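Local structure of ricin B-related lectin (Polyporus squamosus, 5MUA) at residues 75-79 with 80-84; 91-94 with 95-98; 138-141 with 142-145. The protein binds galactose through a ricin-type beta-trefoil lectin domain and carries a calcium-binding, papain-like protease domain that accepts the inhibitor E-64. One frame throughout, in Å; residues are numbered along the deposited sequence.

In the fold
The three contacts follow one another along the chain within the ricin-type beta-trefoil, each in the turn that leads into a strand: contact 1 into 82-87, contact 2 into 97-100 and contact 3 into 144-152. Contacts 1 and 2, with centres about 13 Å apart, touch each other, His76 against Asn94 and Ile84 against Trp97, and both reach the same galactose, so two successive turns contribute to the sugar site, beside Asp72. Contact 3 lies about 18 Å from contact 1 and 21 Å from contact 2, centre to centre, away from the sugar. Its Gln-Asn-Trp sequence answers the Gln-Lys-Trp of contact 2, consistent with the internal repeats of a trefoil.

Contact 1 (75-79 with 80-84). With GAL (beta-D-galactopyranose), chain J.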
ATOM      1  N   GLY B  75     -17.997   1.659 -38.851  1.00 13.01           N
ATOM      2  CA  GLY B  75     -19.238   1.826 -39.580  1.00 14.20           C
ATOM      3  C   GLY B  75     -20.047   0.545 -39.823  1.00 13.83           C
ATOM      4  O   GLY B  75     -21.018   0.540 -40.625  1.00 14.73           O
ATOM      5  N   HIS B  76     -19.740  -0.525 -39.104  1.00 13.65           N
ATOM      6  CA  HIS B  76     -20.364  -1.823 -39.225  1.00 12.81           C
ATOM      7  C   HIS B  76     -20.203  -2.399 -40.655  1.00 14.44           C
ATOM      8  O   HIS B  76     -20.981  -3.263 -41.034  1.00 13.76           O
ATOM      9  CB  HIS B  76     -21.882  -1.789 -38.888  1.00 14.41           C
ATOM     10  CG  HIS B  76     -22.213  -1.028 -37.646  1.00 14.73           C
ATOM     11  ND1 HIS B  76     -22.622  -1.659 -36.496  1.00 18.80           N
ATOM     12  CD2 HIS B  76     -22.289   0.297 -37.408  1.00 14.41           C
ATOM     13  CE1 HIS B  76     -22.848  -0.744 -35.569  1.00 17.07           C
ATOM     14  NE2 HIS B  76     -22.612   0.444 -36.094  1.00 17.34           N
ATOM     15  N   ALA B  77     -19.247  -1.885 -41.430  1.00 14.58           N
ATOM     16  CA  ALA B  77     -19.199  -2.214 -42.867  1.00 15.13           C
ATOM     17  C   ALA B  77     -18.488  -3.585 -43.126  1.00 15.11           C
ATOM     18  O   ALA B  77     -17.376  -3.913 -42.593  1.00 13.82           O
ATOM     19  CB  ALA B  77     -18.520  -1.084 -43.629  1.00 16.45           C
ATOM     20  N   ALA B  78     -19.147  -4.362 -43.971  1.00 14.14           N
ATOM     21  CA  ALA B  78     -18.666  -5.674 -44.383  1.00 15.49           C
ATOM     22  C   ALA B  78     -17.696  -5.549 -45.553  1.00 14.92           C
ATOM     23  O   ALA B  78     -17.036  -6.519 -45.945  1.00 17.17           O
ATOM     24  CB  ALA B  78     -19.867  -6.553 -44.798  1.00 14.77           C
ATOM     25  N   THR B  79     -17.621  -4.364 -46.109  1.00 14.50           N
ATOM     26  CA  THR B  79     -16.794  -4.143 -47.278  0.50 14.41           C
ATOM     27  C   THR B  79     -15.342  -4.434 -47.000  1.00 14.91           C
ATOM     28  O   THR B  79     -14.816  -4.152 -45.914  1.00 15.73           O
ATOM     29  CB  THR B  79     -17.035  -2.764 -47.927  0.50 14.98           C
ATOM     30  OG1 THR B  79     -16.571  -2.715 -49.279  0.50 18.08           O
ATOM     31  CG2 THR B  79     -16.468  -1.650 -47.143  0.50 14.17           C
ATOM     32  N   ASP B  80     -14.682  -5.036 -47.994  1.00 14.06           N
ATOM     33  CA  ASP B  80     -13.259  -5.312 -47.836  1.00 13.39           C
ATOM     34  C   ASP B  80     -12.474  -4.023 -47.636  1.00 13.53           C
ATOM     35  O   ASP B  80     -12.666  -3.019 -48.341  1.00 12.51           O
ATOM     36  CB  ASP B  80     -12.742  -6.046 -49.067  1.00 14.17           C
ATOM     37  CG  ASP B  80     -13.249  -7.425 -49.155  1.00 16.41           C
ATOM     38  OD1 ASP B  80     -13.662  -8.048 -48.180  1.00 13.42           O
ATOM     39  OD2 ASP B  80     -13.249  -7.941 -50.316  1.00 16.21           O
ATOM     40  N   GLY B  81     -11.545  -4.067 -46.668  1.00 12.55           N
ATOM     41  CA  GLY B  81     -10.625  -2.970 -46.396  1.00 13.00           C
ATOM     42  C   GLY B  81     -11.163  -1.924 -45.438  1.00 13.77           C
ATOM     43  O   GLY B  81     -10.527  -0.875 -45.299  1.00 15.56           O
ATOM     44  N   THR B  82     -12.314  -2.207 -44.828  1.00 13.42           N
ATOM     45  CA  THR B  82     -12.873  -1.371 -43.787  1.00 13.42           C
ATOM     46  C   THR B  82     -11.947  -1.295 -42.567  1.00 13.28           C
ATOM     47  O   THR B  82     -11.452  -2.310 -42.118  1.00 12.76           O
ATOM     48  CB  THR B  82     -14.198  -1.975 -43.317  1.00 14.06           C
ATOM     49  OG1 THR B  82     -15.117  -1.999 -44.435  1.00 14.62           O
ATOM     50  CG2 THR B  82     -14.810  -1.173 -42.183  1.00 13.99           C
ATOM     51  N   ALA B  83     -11.752  -0.087 -42.055  1.00 12.73           N
ATOM     52  CA  ALA B  83     -10.787   0.149 -40.962  1.00 13.36           C
ATOM     53  C   ALA B  83     -11.268  -0.572 -39.723  1.00 12.06           C
ATOM     54  O   ALA B  83     -12.484  -0.577 -39.416  1.00 11.55           O
ATOM     55  CB  ALA B  83     -10.686   1.639 -40.638  1.00 13.40           C
ATOM     56  N   ILE B  84     -10.293  -1.056 -38.976  1.00 13.13           N
ATOM     57  CA  ILE B  84     -10.502  -1.606 -37.631  0.50 13.25           C
ATOM     58  C   ILE B  84      -9.957  -0.504 -36.691  1.00 12.79           C
ATOM     59  O   ILE B  84      -8.808  -0.132 -36.811  1.00 12.54           O
ATOM     60  CB  ILE B  84      -9.726  -2.916 -37.358  0.50 13.94           C
ATOM     61  CG1 ILE B  84     -10.067  -4.034 -38.350  0.50 14.04           C
ATOM     62  CG2 ILE B  84      -9.949  -3.370 -35.907  0.50 13.79           C
ATOM     63  CD1 ILE B  84     -11.488  -4.523 -38.292  0.50 14.56           C
TER
HETATM   64  C1  GAL J 301     -20.449   4.014 -36.385  1.00 20.65           C
HETATM   65  C2  GAL J 301     -20.424   2.764 -35.507  1.00 19.11           C
HETATM   66  C3  GAL J 301     -19.330   2.761 -34.459  1.00 17.16           C
HETATM   67  C4  GAL J 301     -17.998   3.127 -35.132  1.00 17.50           C
HETATM   68  C5  GAL J 301     -18.149   4.421 -35.977  1.00 20.12           C
HETATM   69  C6  GAL J 301     -16.917   4.774 -36.783  1.00 22.85           C
HETATM   70  O1  GAL J 301     -21.332   3.719 -37.428  1.00 22.11           O
HETATM   71  O2  GAL J 301     -21.690   2.669 -34.832  1.00 19.75           O
HETATM   72  O3  GAL J 301     -19.348   1.452 -33.832  1.00 17.01           O
HETATM   73  O4  GAL J 301     -17.650   1.999 -35.975  1.00 14.69           O
HETATM   74  O5  GAL J 301     -19.205   4.282 -36.942  1.00 20.40           O
HETATM   75  O6  GAL J 301     -17.137   6.028 -37.405  1.00 27.41           O
HETATM   76  O   HOH W   1     -16.292  -8.266 -47.866  1.00 16.05           O
HETATM   77  O   HOH W   2     -15.801  -5.410 -50.586  1.00 21.86           O
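Thr82 turns OG1 beside its own backbone N (chi1 -62°), back over the type II beta turn from Thr79 to Thr82, while Thr79, in the modelled conformer, carries OG1 opposite its backbone N (chi1 -161°). The Thr82 OG1 donates to Thr79 O at 2.6 Å, tilted 31° from the carbonyl plane, and Thr82 N adds a weak bond to the same oxygen, so one carbonyl is gripped by both the hydroxyl and the amide of a single residue. The two threonine side chains cross at about a right angle, and Ala77 CB packs 3.6 Å from Thr82 OG1. One water joins Ala78 O to Asp80 OD1, which also accepts from Gln134 N; a second accepts from Asp80 N and, in the modelled conformer, bonds Thr79 OG1. Gly81 and Thr82 face Gly132 in a G1 beta bulge, where Gly81 has positive phi. At the start of the loop that joins strand 70-73 to strand 82-87 in the beta-trefoil, Gly75 N donates to galactose O4 at 2.9 Å. His76 NE2 and galactose O2 are hydrogen-bonded at 2.7 Å, O2 lying near the plane of the ring at its edge.

Contact 2 (91-94 with 95-98); sequences GGDN and QKWI. With GAL (beta-D-galactopyranose), chain J.
Asn94 and Gln95, neighbours in the 3-10 turn before strand 97-100, reach the galactose site side by side, one touching the sugar and the other holding a residue that does. Asn94 ND2 donates to galactose O3 at 2.9 Å in a nearly straight bond (175°), and also to Leu73 O; the two bonds together would restrain the rotation of the amide. A chi1 of 70° sets Asn94 CG between its backbone N and carbonyl carbon, which turns the amide toward the sugar.

In the next shell, Gln95 runs extended beyond CG and presents NE2 to Asp72 OD2 and Arg88 O, while its OE1 accepts from Thr90 N; Asp72 uses its other oxygen, OD1, for the sugar. Gln95 OE1 also accepts a hydrogen bond from a water 2.6 Å away, which in turn accepts from Gly91 N.

The turn itself is tied by Gln95 N donating to Gly92 O at 3.1 Å and by a weak bond from Lys96 N to Asp93 O. Lys96 lays its CD 3.4 Å from Asp93 OD1 and bends at its last torsion (chi4 70°), which brings NZ to a water shared with Gly92 O. Trp97 sends CZ2 to 4.0 Å from Asn94 O. Farther out, Asp93 OD1 forms its salt bridge with Lys111, and Trp97 NE1 donates to Met71 O.

Because Gln95 NE2 donates to one carboxylate oxygen of Asp72 and galactose bonds to the other, the glutamine probably restrains the rotation of that carboxylate, and its N-H would favour the charged form.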
ATOM      1  N   GLY B  91     -22.086  -1.660 -27.261  1.00 16.02           N
ATOM      2  CA  GLY B  91     -22.906  -2.846 -27.261  1.00 16.31           C
ATOM      3  C   GLY B  91     -23.227  -3.367 -28.675  1.00 16.06           C
ATOM      4  O   GLY B  91     -23.935  -4.336 -28.801  1.00 16.83           O
ATOM      5  N   GLY B  92     -22.697  -2.753 -29.733  1.00 14.64           N
ATOM      6  CA  GLY B  92     -23.034  -3.161 -31.103  1.00 14.23           C
ATOM      7  C   GLY B  92     -22.320  -4.460 -31.476  1.00 14.02           C
ATOM      8  O   GLY B  92     -21.259  -4.820 -30.931  1.00 14.72           O
ATOM      9  N   ASP B  93     -22.856  -5.136 -32.477  1.00 13.47           N
ATOM     10  CA  ASP B  93     -22.300  -6.389 -32.917  1.00 13.70           C
ATOM     11  C   ASP B  93     -20.965  -6.199 -33.696  1.00 13.34           C
ATOM     12  O   ASP B  93     -20.202  -7.187 -33.898  1.00 15.21           O
ATOM     13  CB  ASP B  93     -23.304  -7.121 -33.753  1.00 14.97           C
ATOM     14  CG  ASP B  93     -24.321  -7.854 -32.897  1.00 17.43           C
ATOM     15  OD1 ASP B  93     -24.096  -8.043 -31.685  1.00 18.06           O
ATOM     16  OD2 ASP B  93     -25.297  -8.283 -33.485  1.00 17.80           O
ATOM     17  N   ASN B  94     -20.711  -4.964 -34.118  1.00 12.20           N
ATOM     18  CA  ASN B  94     -19.416  -4.617 -34.757  1.00 12.56           C
ATOM     19  C   ASN B  94     -18.321  -4.367 -33.725  1.00 12.33           C
ATOM     20  O   ASN B  94     -17.227  -3.935 -34.070  1.00 11.25           O
ATOM     21  CB  ASN B  94     -19.532  -3.402 -35.678  1.00 12.85           C
ATOM     22  CG  ASN B  94     -19.772  -2.088 -34.900  1.00 13.48           C
ATOM     23  OD1 ASN B  94     -20.541  -2.067 -33.926  1.00 12.79           O
ATOM     24  ND2 ASN B  94     -19.115  -1.022 -35.318  1.00 12.55           N
ATOM     25  N   GLN B  95     -18.599  -4.549 -32.452  1.00 12.60           N
ATOM     26  CA  GLN B  95     -17.548  -4.680 -31.389  1.00 12.52           C
ATOM     27  C   GLN B  95     -17.477  -6.073 -30.762  1.00 12.62           C
ATOM     28  O   GLN B  95     -16.833  -6.269 -29.717  1.00 12.19           O
ATOM     29  CB  GLN B  95     -17.764  -3.620 -30.272  1.00 12.88           C
ATOM     30  CG  GLN B  95     -17.762  -2.210 -30.864  1.00 12.32           C
ATOM     31  CD  GLN B  95     -17.899  -1.143 -29.830  1.00 13.88           C
ATOM     32  OE1 GLN B  95     -18.229  -1.434 -28.644  1.00 12.21           O
ATOM     33  NE2 GLN B  95     -17.531   0.089 -30.211  1.00 13.64           N
ATOM     34  N   LYS B  96     -18.202  -7.038 -31.327  1.00 12.50           N
ATOM     35  CA  LYS B  96     -18.167  -8.389 -30.879  1.00 12.62           C
ATOM     36  C   LYS B  96     -17.455  -9.219 -31.921  1.00 12.66           C
ATOM     37  O   LYS B  96     -17.668  -9.028 -33.144  1.00 12.84           O
ATOM     38  CB  LYS B  96     -19.574  -8.938 -30.700  1.00 15.58           C
ATOM     39  CG  LYS B  96     -20.304  -8.287 -29.511  1.00 17.93           C
ATOM     40  CD  LYS B  96     -21.723  -8.862 -29.389  1.00 19.76           C
ATOM     41  CE  LYS B  96     -22.374  -8.593 -28.045  1.00 23.81           C
ATOM     42  NZ  LYS B  96     -22.715  -7.184 -27.880  1.00 28.14           N
ATOM     43  N   TRP B  97     -16.626 -10.105 -31.410  1.00 12.16           N
ATOM     44  CA  TRP B  97     -15.629 -10.847 -32.213  1.00 12.42           C
ATOM     45  C   TRP B  97     -15.658 -12.338 -31.897  1.00 12.65           C
ATOM     46  O   TRP B  97     -15.613 -12.721 -30.726  1.00 13.59           O
ATOM     47  CB  TRP B  97     -14.248 -10.265 -31.945  1.00 11.71           C
ATOM     48  CG  TRP B  97     -14.161  -8.831 -32.301  1.00 12.92           C
ATOM     49  CD1 TRP B  97     -14.256  -7.766 -31.457  1.00 11.51           C
ATOM     50  CD2 TRP B  97     -14.001  -8.273 -33.614  1.00 12.37           C
ATOM     51  NE1 TRP B  97     -14.201  -6.626 -32.158  1.00 12.42           N
ATOM     52  CE2 TRP B  97     -14.028  -6.877 -33.477  1.00 11.45           C
ATOM     53  CE3 TRP B  97     -13.867  -8.813 -34.887  1.00 12.25           C
ATOM     54  CZ2 TRP B  97     -13.871  -5.992 -34.566  1.00 11.65           C
ATOM     55  CZ3 TRP B  97     -13.654  -7.934 -36.001  1.00 12.49           C
ATOM     56  CH2 TRP B  97     -13.708  -6.559 -35.857  1.00 11.83           C
ATOM     57  N   ILE B  98     -15.804 -13.155 -32.939  1.00 12.17           N
ATOM     58  CA  ILE B  98     -15.870 -14.593 -32.839  1.00 13.28           C
ATOM     59  C   ILE B  98     -14.445 -15.035 -33.091  1.00 14.46           C
ATOM     60  O   ILE B  98     -13.892 -14.806 -34.186  1.00 14.11           O
ATOM     61  CB  ILE B  98     -16.885 -15.243 -33.828  0.70 14.72           C
ATOM     62  CG1 ILE B  98     -18.331 -14.768 -33.474  0.70 16.67           C
ATOM     63  CG2 ILE B  98     -16.839 -16.749 -33.645  0.70 15.06           C
ATOM     64  CD1 ILE B  98     -19.419 -15.120 -34.509  0.70 16.35           C
TER
HETATM   65  C1  GAL J 301     -20.449   4.014 -36.385  1.00 20.65           C
HETATM   66  C2  GAL J 301     -20.424   2.764 -35.507  1.00 19.11           C
HETATM   67  C3  GAL J 301     -19.330   2.761 -34.459  1.00 17.16           C
HETATM   68  C4  GAL J 301     -17.998   3.127 -35.132  1.00 17.50           C
HETATM   69  C5  GAL J 301     -18.149   4.421 -35.977  1.00 20.12           C
HETATM   70  C6  GAL J 301     -16.917   4.774 -36.783  1.00 22.85           C
HETATM   71  O1  GAL J 301     -21.332   3.719 -37.428  1.00 22.11           O
HETATM   72  O2  GAL J 301     -21.690   2.669 -34.832  1.00 19.75           O
HETATM   73  O3  GAL J 301     -19.348   1.452 -33.832  1.00 17.01           O
HETATM   74  O4  GAL J 301     -17.650   1.999 -35.975  1.00 14.69           O
HETATM   75  O5  GAL J 301     -19.205   4.282 -36.942  1.00 20.40           O
HETATM   76  O6  GAL J 301     -17.137   6.028 -37.405  1.00 27.41           O
HETATM   77  O   HOH W   3     -19.562  -2.884 -26.899  1.00 16.28           O
HETATM   78  O   HOH W   4     -20.463  -5.202 -28.136  1.00 16.79           O

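Contact 3 (138-141 with 142-145); sequences NNTS and QNWT
Thr140 and Asn143 close a type I beta turn, with Asn143 N donating to Thr140 O at 2.9 Å. A second set of hydrogen bonds overlaps its start: Asn139 OD1 accepts from both Ser141 N, 2.9 Å away, which makes an Asx turn, and Ser141 OG at 2.7 Å. Ser141 OG sits between its backbone N and carbonyl carbon (chi1 67°), which places it next to the amide that shares this acceptor. Two waters extend the backbone network, one joining Asn139 O to Gln142 N, the other bridging Ser141 O, weakly, and Asn143 O while lying over one face of the Trp144 ring.

Van der Waals contact is modest. The side chains of Thr140 and Asn143 cross at about a right angle, Asn143 ND2 resting 3.5 Å from Thr140 CB, and Trp144 CZ2 approaches Ser141 O at 4.1 Å.

Gln142 and Trp144 tie the turn into the beta-trefoil: Gln142 NE2 donates to Gln134 O and Thr118 OG1, its OE1 accepts from Ile136 N and Lys107 NZ, and Trp144 NE1 donates to Val117 O. The indole packs on Leu119 of strand 116-120, Ile11 and Ser13 of strand 7-13, and Ile108 of strand 107-110.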
ATOM      1  N   ASN B 138      -5.845 -17.710 -49.888  1.00 18.52           N
ATOM      2  CA  ASN B 138      -4.532 -17.765 -50.579  1.00 17.71           C
ATOM      3  C   ASN B 138      -3.373 -17.103 -49.827  1.00 15.32           C
ATOM      4  O   ASN B 138      -2.227 -17.065 -50.284  1.00 14.76           O
ATOM      5  CB  ASN B 138      -4.681 -17.268 -52.004  1.00 18.67           C
ATOM      6  CG  ASN B 138      -4.892 -15.764 -52.104  1.00 20.98           C
ATOM      7  OD1 ASN B 138      -5.150 -15.068 -51.104  1.00 21.78           O
ATOM      8  ND2 ASN B 138      -4.833 -15.265 -53.311  1.00 20.34           N
ATOM      9  N   ASN B 139      -3.638 -16.640 -48.593  1.00 15.43           N
ATOM     10  CA  ASN B 139      -2.569 -16.277 -47.699  1.00 14.88           C
ATOM     11  C   ASN B 139      -3.021 -16.383 -46.243  1.00 14.66           C
ATOM     12  O   ASN B 139      -4.200 -16.685 -45.984  1.00 15.80           O
ATOM     13  CB  ASN B 139      -1.972 -14.903 -48.082  1.00 14.60           C
ATOM     14  CG  ASN B 139      -2.911 -13.713 -47.772  1.00 15.31           C
ATOM     15  OD1 ASN B 139      -3.542 -13.655 -46.725  1.00 17.81           O
ATOM     16  ND2 ASN B 139      -2.938 -12.753 -48.663  1.00 15.75           N
ATOM     17  N   THR B 140      -2.091 -16.118 -45.322  1.00 13.31           N
ATOM     18  CA  THR B 140      -2.357 -16.280 -43.912  1.00 13.42           C
ATOM     19  C   THR B 140      -2.588 -14.949 -43.186  1.00 14.00           C
ATOM     20  O   THR B 140      -2.452 -14.909 -41.976  1.00 14.26           O
ATOM     21  CB  THR B 140      -1.299 -17.117 -43.212  1.00 14.38           C
ATOM     22  OG1 THR B 140      -0.047 -16.498 -43.357  1.00 15.10           O
ATOM     23  CG2 THR B 140      -1.275 -18.504 -43.734  1.00 15.72           C
ATOM     24  N   SER B 141      -2.921 -13.901 -43.924  1.00 13.42           N
ATOM     25  CA  SER B 141      -3.044 -12.560 -43.371  1.00 13.87           C
ATOM     26  C   SER B 141      -4.165 -12.433 -42.341  1.00 12.23           C
ATOM     27  O   SER B 141      -4.191 -11.448 -41.595  1.00 13.02           O
ATOM     28  CB  SER B 141      -3.231 -11.522 -44.501  1.00 13.18           C
ATOM     29  OG  SER B 141      -4.513 -11.707 -45.154  1.00 13.25           O
ATOM     30  N   GLN B 142      -5.096 -13.372 -42.308  1.00 12.80           N
ATOM     31  CA  GLN B 142      -6.149 -13.369 -41.316  1.00 14.12           C
ATOM     32  C   GLN B 142      -5.887 -14.282 -40.119  1.00 14.57           C
ATOM     33  O   GLN B 142      -6.795 -14.523 -39.291  1.00 12.88           O
ATOM     34  CB  GLN B 142      -7.493 -13.718 -41.947  1.00 14.08           C
ATOM     35  CG  GLN B 142      -7.766 -12.884 -43.171  1.00 15.64           C
ATOM     36  CD  GLN B 142      -9.096 -13.114 -43.822  1.00 15.43           C
ATOM     37  OE1 GLN B 142      -9.567 -14.235 -43.946  1.00 14.18           O
ATOM     38  NE2 GLN B 142      -9.666 -12.038 -44.318  1.00 15.65           N
ATOM     39  N   ASN B 143      -4.637 -14.773 -40.001  1.00 14.09           N
ATOM     40  CA  ASN B 143      -4.341 -15.731 -38.949  1.00 14.67           C
ATOM     41  C   ASN B 143      -3.522 -14.964 -37.908  1.00 14.63           C
ATOM     42  O   ASN B 143      -2.592 -14.203 -38.251  1.00 16.72           O
ATOM     43  CB  ASN B 143      -3.507 -16.873 -39.478  1.00 15.03           C
ATOM     44  CG  ASN B 143      -4.284 -17.764 -40.430  1.00 15.52           C
ATOM     45  OD1 ASN B 143      -5.510 -17.653 -40.560  1.00 14.94           O
ATOM     46  ND2 ASN B 143      -3.567 -18.672 -41.081  1.00 17.13           N
ATOM     47  N   TRP B 144      -3.845 -15.248 -36.672  1.00 15.45           N
ATOM     48  CA  TRP B 144      -3.267 -14.494 -35.501  1.00 15.13           C
ATOM     49  C   TRP B 144      -2.914 -15.549 -34.450  1.00 14.65           C
ATOM     50  O   TRP B 144      -3.572 -16.583 -34.349  1.00 15.29           O
ATOM     51  CB  TRP B 144      -4.331 -13.518 -34.943  1.00 13.87           C
ATOM     52  CG  TRP B 144      -4.749 -12.526 -35.955  1.00 14.12           C
ATOM     53  CD1 TRP B 144      -5.790 -12.668 -36.810  1.00 13.98           C
ATOM     54  CD2 TRP B 144      -4.101 -11.315 -36.311  1.00 13.05           C
ATOM     55  NE1 TRP B 144      -5.835 -11.599 -37.687  1.00 12.86           N
ATOM     56  CE2 TRP B 144      -4.798 -10.770 -37.404  1.00 14.57           C
ATOM     57  CE3 TRP B 144      -2.951 -10.646 -35.851  1.00 13.38           C
ATOM     58  CZ2 TRP B 144      -4.420  -9.588 -38.001  1.00 14.23           C
ATOM     59  CZ3 TRP B 144      -2.586  -9.493 -36.429  1.00 13.28           C
ATOM     60  CH2 TRP B 144      -3.298  -8.955 -37.511  1.00 15.14           C
ATOM     61  N   THR B 145      -1.922 -15.243 -33.636  1.00 14.12           N
ATOM     62  CA  THR B 145      -1.630 -15.999 -32.438  1.00 16.79           C
ATOM     63  C   THR B 145      -1.944 -15.179 -31.218  1.00 15.05           C
ATOM     64  O   THR B 145      -1.959 -14.000 -31.295  1.00 16.64           O
ATOM     65  CB  THR B 145      -0.192 -16.507 -32.397  1.00 17.01           C
ATOM     66  OG1 THR B 145       0.714 -15.435 -32.369  1.00 18.41           O
ATOM     67  CG2 THR B 145       0.094 -17.345 -33.647  1.00 19.03           C
TER
HETATM   68  O   HOH W   5      -5.887 -15.374 -44.179  1.00 15.17           O
HETATM   69  O   HOH W   6      -2.066 -11.902 -39.703  1.00 15.80           O